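Local structure of Slr0280 protein (Synechocystis sp., 5H3K) at residues A[286-291]-A[562-567]. The protein is of unknown function but carries a phosphodiester glycosidase (NAGPA-family) domain, so it may act on phosphodiester-linked sugars. Residues are numbered along the deposited sequence; the frame is centred on the assembly and turned at random.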
ATOM      1  N   VAL A 286      17.374  -8.210  -6.436  1.00  9.80           N
ATOM      2  CA  VAL A 286      18.477  -7.618  -5.691  1.00 11.34           C
ATOM      3  C   VAL A 286      19.297  -8.720  -5.022  1.00 14.38           C
ATOM      4  O   VAL A 286      18.760  -9.549  -4.277  1.00 10.59           O
ATOM      5  CB  VAL A 286      17.986  -6.597  -4.650  1.00 10.57           C
ATOM      6  CG1 VAL A 286      19.163  -6.031  -3.870  1.00 12.78           C
ATOM      7  CG2 VAL A 286      17.206  -5.468  -5.332  1.00  9.93           C
ATOM      8  N   ASN A 287      20.597  -8.738  -5.309  1.00 12.02           N
ATOM      9  CA  ASN A 287      21.488  -9.746  -4.751  1.00 14.26           C
ATOM     10  C   ASN A 287      22.239  -9.229  -3.545  1.00 12.66           C
ATOM     11  O   ASN A 287      22.893  -8.188  -3.621  1.00 13.90           O
ATOM     12  CB  ASN A 287      22.498 -10.204  -5.806  1.00 19.39           C
ATOM     13  CG  ASN A 287      21.833 -10.808  -7.022  1.00 24.16           C
ATOM     14  OD1 ASN A 287      21.039 -11.738  -6.907  1.00 23.58           O
ATOM     15  ND2 ASN A 287      22.146 -10.269  -8.200  1.00 31.67           N
ATOM     16  N   ILE A 288      22.117  -9.938  -2.430  1.00 11.65           N
ATOM     17  CA  ILE A 288      22.963  -9.685  -1.273  1.00 12.73           C
ATOM     18  C   ILE A 288      23.626 -10.995  -0.887  1.00 13.58           C
ATOM     19  O   ILE A 288      23.443 -12.008  -1.557  1.00 16.34           O
ATOM     20  CB  ILE A 288      22.167  -9.117  -0.076  1.00 10.05           C
ATOM     21  CG1 ILE A 288      20.995 -10.035   0.265  1.00 11.84           C
ATOM     22  CG2 ILE A 288      21.666  -7.714  -0.385  1.00 13.13           C
ATOM     23  CD1 ILE A 288      20.269  -9.626   1.530  1.00 12.69           C
ATOM     24  N   SER A 289      24.396 -10.978   0.194  1.00 16.29           N
ATOM     25  CA  SER A 289      25.053 -12.189   0.666  1.00 16.62           C
ATOM     26  C   SER A 289      24.037 -13.305   0.930  1.00 17.55           C
ATOM     27  O   SER A 289      24.248 -14.456   0.535  1.00 20.82           O
ATOM     28  CB  SER A 289      25.858 -11.885   1.933  1.00 21.70           C
ATOM     29  OG  SER A 289      26.514 -13.050   2.389  1.00 29.28           O
ATOM     30  N   GLY A 290      22.922 -12.951   1.565  1.00 14.55           N
ATOM     31  CA  GLY A 290      21.893 -13.921   1.932  1.00 18.67           C
ATOM     32  C   GLY A 290      21.068 -14.562   0.816  1.00 16.04           C
ATOM     33  O   GLY A 290      20.357 -15.549   1.056  1.00 11.48           O
ATOM     34  N   GLY A 291      21.152 -14.016  -0.395  1.00 13.56           N
ATOM     35  CA  GLY A 291      20.400 -14.547  -1.517  1.00 12.08           C
ATOM     36  C   GLY A 291      19.900 -13.499  -2.493  1.00 13.31           C
ATOM     37  O   GLY A 291      20.262 -12.327  -2.405  1.00 13.88           O
ATOM     38  N   ALA A 562      17.940  -4.081   5.245  1.00  5.13           N
ATOM     39  CA  ALA A 562      18.821  -2.906   5.219  1.00  6.42           C
ATOM     40  C   ALA A 562      19.857  -3.003   4.097  1.00  8.08           C
ATOM     41  O   ALA A 562      20.135  -2.019   3.407  1.00  7.93           O
ATOM     42  CB  ALA A 562      19.498  -2.717   6.558  1.00  6.62           C
ATOM     43  N   GLN A 563      20.416  -4.191   3.905  1.00  8.34           N
ATOM     44  CA  GLN A 563      21.363  -4.403   2.820  1.00  9.55           C
ATOM     45  C   GLN A 563      20.686  -4.267   1.466  1.00  8.44           C
ATOM     46  O   GLN A 563      21.255  -3.690   0.534  1.00  8.87           O
ATOM     47  CB  GLN A 563      22.045  -5.767   2.972  1.00 10.16           C
ATOM     48  CG  GLN A 563      22.892  -5.880   4.243  1.00 13.13           C
ATOM     49  CD  GLN A 563      23.529  -7.250   4.420  1.00 25.23           C
ATOM     50  OE1 GLN A 563      23.078  -8.244   3.847  1.00 24.55           O
ATOM     51  NE2 GLN A 563      24.586  -7.309   5.224  1.00 28.30           N
ATOM     52  N   ILE A 564      19.469  -4.794   1.350  1.00  6.60           N
ATOM     53  CA  ILE A 564      18.700  -4.638   0.116  1.00  6.91           C
ATOM     54  C   ILE A 564      18.508  -3.160  -0.232  1.00  8.41           C
ATOM     55  O   ILE A 564      18.719  -2.749  -1.377  1.00  8.18           O
ATOM     56  CB  ILE A 564      17.322  -5.362   0.209  1.00  7.30           C
ATOM     57  CG1 ILE A 564      17.519  -6.886   0.118  1.00  8.04           C
ATOM     58  CG2 ILE A 564      16.378  -4.874  -0.888  1.00  7.69           C
ATOM     59  CD1 ILE A 564      16.307  -7.717   0.555  1.00  7.85           C
ATOM     60  N   LEU A 565      18.129  -2.363   0.761  1.00  7.79           N
ATOM     61  CA  LEU A 565      17.855  -0.940   0.556  1.00  9.22           C
ATOM     62  C   LEU A 565      19.129  -0.173   0.220  1.00 10.36           C
ATOM     63  O   LEU A 565      19.111   0.731  -0.608  1.00 10.18           O
ATOM     64  CB  LEU A 565      17.186  -0.336   1.802  1.00  5.80           C
ATOM     65  CG  LEU A 565      15.769  -0.876   2.065  1.00  6.51           C
ATOM     66  CD1 LEU A 565      15.349  -0.597   3.494  1.00  6.80           C
ATOM     67  CD2 LEU A 565      14.757  -0.312   1.073  1.00  7.28           C
ATOM     68  N   GLN A 566      20.234  -0.538   0.863  1.00  9.96           N
ATOM     69  CA  GLN A 566      21.527   0.047   0.515  1.00 10.39           C
ATOM     70  C   GLN A 566      21.864  -0.238  -0.951  1.00 12.90           C
ATOM     71  O   GLN A 566      22.301   0.656  -1.676  1.00 12.56           O
ATOM     72  CB  GLN A 566      22.612  -0.496   1.447  1.00 14.71           C
ATOM     73  CG  GLN A 566      23.984   0.091   1.217  1.00 25.28           C
ATOM     74  CD  GLN A 566      24.995  -0.421   2.225  1.00 24.57           C
ATOM     75  OE1 GLN A 566      25.086  -1.627   2.478  1.00 34.11           O
ATOM     76  NE2 GLN A 566      25.748   0.495   2.820  1.00 33.58           N
ATOM     77  N   GLN A 567      21.640  -1.473  -1.389  1.00 10.52           N
ATOM     78  CA  GLN A 567      21.815  -1.852  -2.798  1.00 15.50           C
ATOM     79  C   GLN A 567      20.932  -1.049  -3.765  1.00 15.04           C
ATOM     80  O   GLN A 567      21.303  -0.808  -4.917  1.00 14.35           O
ATOM     81  CB  GLN A 567      21.540  -3.348  -2.971  1.00 15.17           C
ATOM     82  CG  GLN A 567      22.737  -4.226  -2.688  1.00 23.83           C
ATOM     83  CD  GLN A 567      23.827  -4.024  -3.726  1.00 32.94           C
ATOM     84  OE1 GLN A 567      23.651  -4.361  -4.900  1.00 37.91           O
ATOM     85  NE2 GLN A 567      24.944  -3.445  -3.306  1.00 33.84           N
TER
HETATM   86  O   HOH W   1      25.370  -8.481   1.330  1.00 22.26           O
HETATM   87  O   HOH W   2      22.968 -10.853   3.368  1.00 16.70           O
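Q563 meets I288 with both ends of its side chain. Its CB rests on I288 CG2 at 3.9 Å. Beyond CG the chain runs extended (chi2 178°) and crosses the isoleucine at about a right angle. OE1 lies alongside I288, near CB and 3.9 Å from CD1. The same OE1 takes a hydrogen bond from a water at 2.7 Å, and that water accepts the backbone N-H of G290. A second water accepts the N-H of S289 and gives only a weak bond to OE1. The amide oxygen is therefore linked to two successive N-H groups of the turn through water, and no direct hydrogen bond joins the two segments.

I564 supplies the apolar middle of the contact. Its CG1 lies 4.1 Å from I288 CD1. I288 reaches it with CG1 set between its own backbone N and carbonyl carbon (chi1 54°). On its other branch, I564 CG2 comes within 4.2 Å of V286 CG1. F293 and V295 of strand 291-300 also touch I564, so the residue sits over both arms of a beta hairpin. Strands 279-288 and 291-300 form that hairpin, within an eight-stranded antiparallel sheet. A type I turn from I288 to G291 closes it, and helix 558-567 packs against it near this end. The axes of 286-288 and 562-567 approach to 8.5 Å, at 124° between their directions. L565 faces the other way, onto L505 and I506 of the same sheet.

Q567 completes the contact with its aliphatic part. Its CB lies 3.7 Å from V286 CG1, and the two side chains pass in opposite directions. CG lies 4.1 Å from the carbonyl O of N287, and the chain bends beyond it. N287 turns its CB away from the helix, and its OD1 is hydrogen-bonded to Q292 NE2.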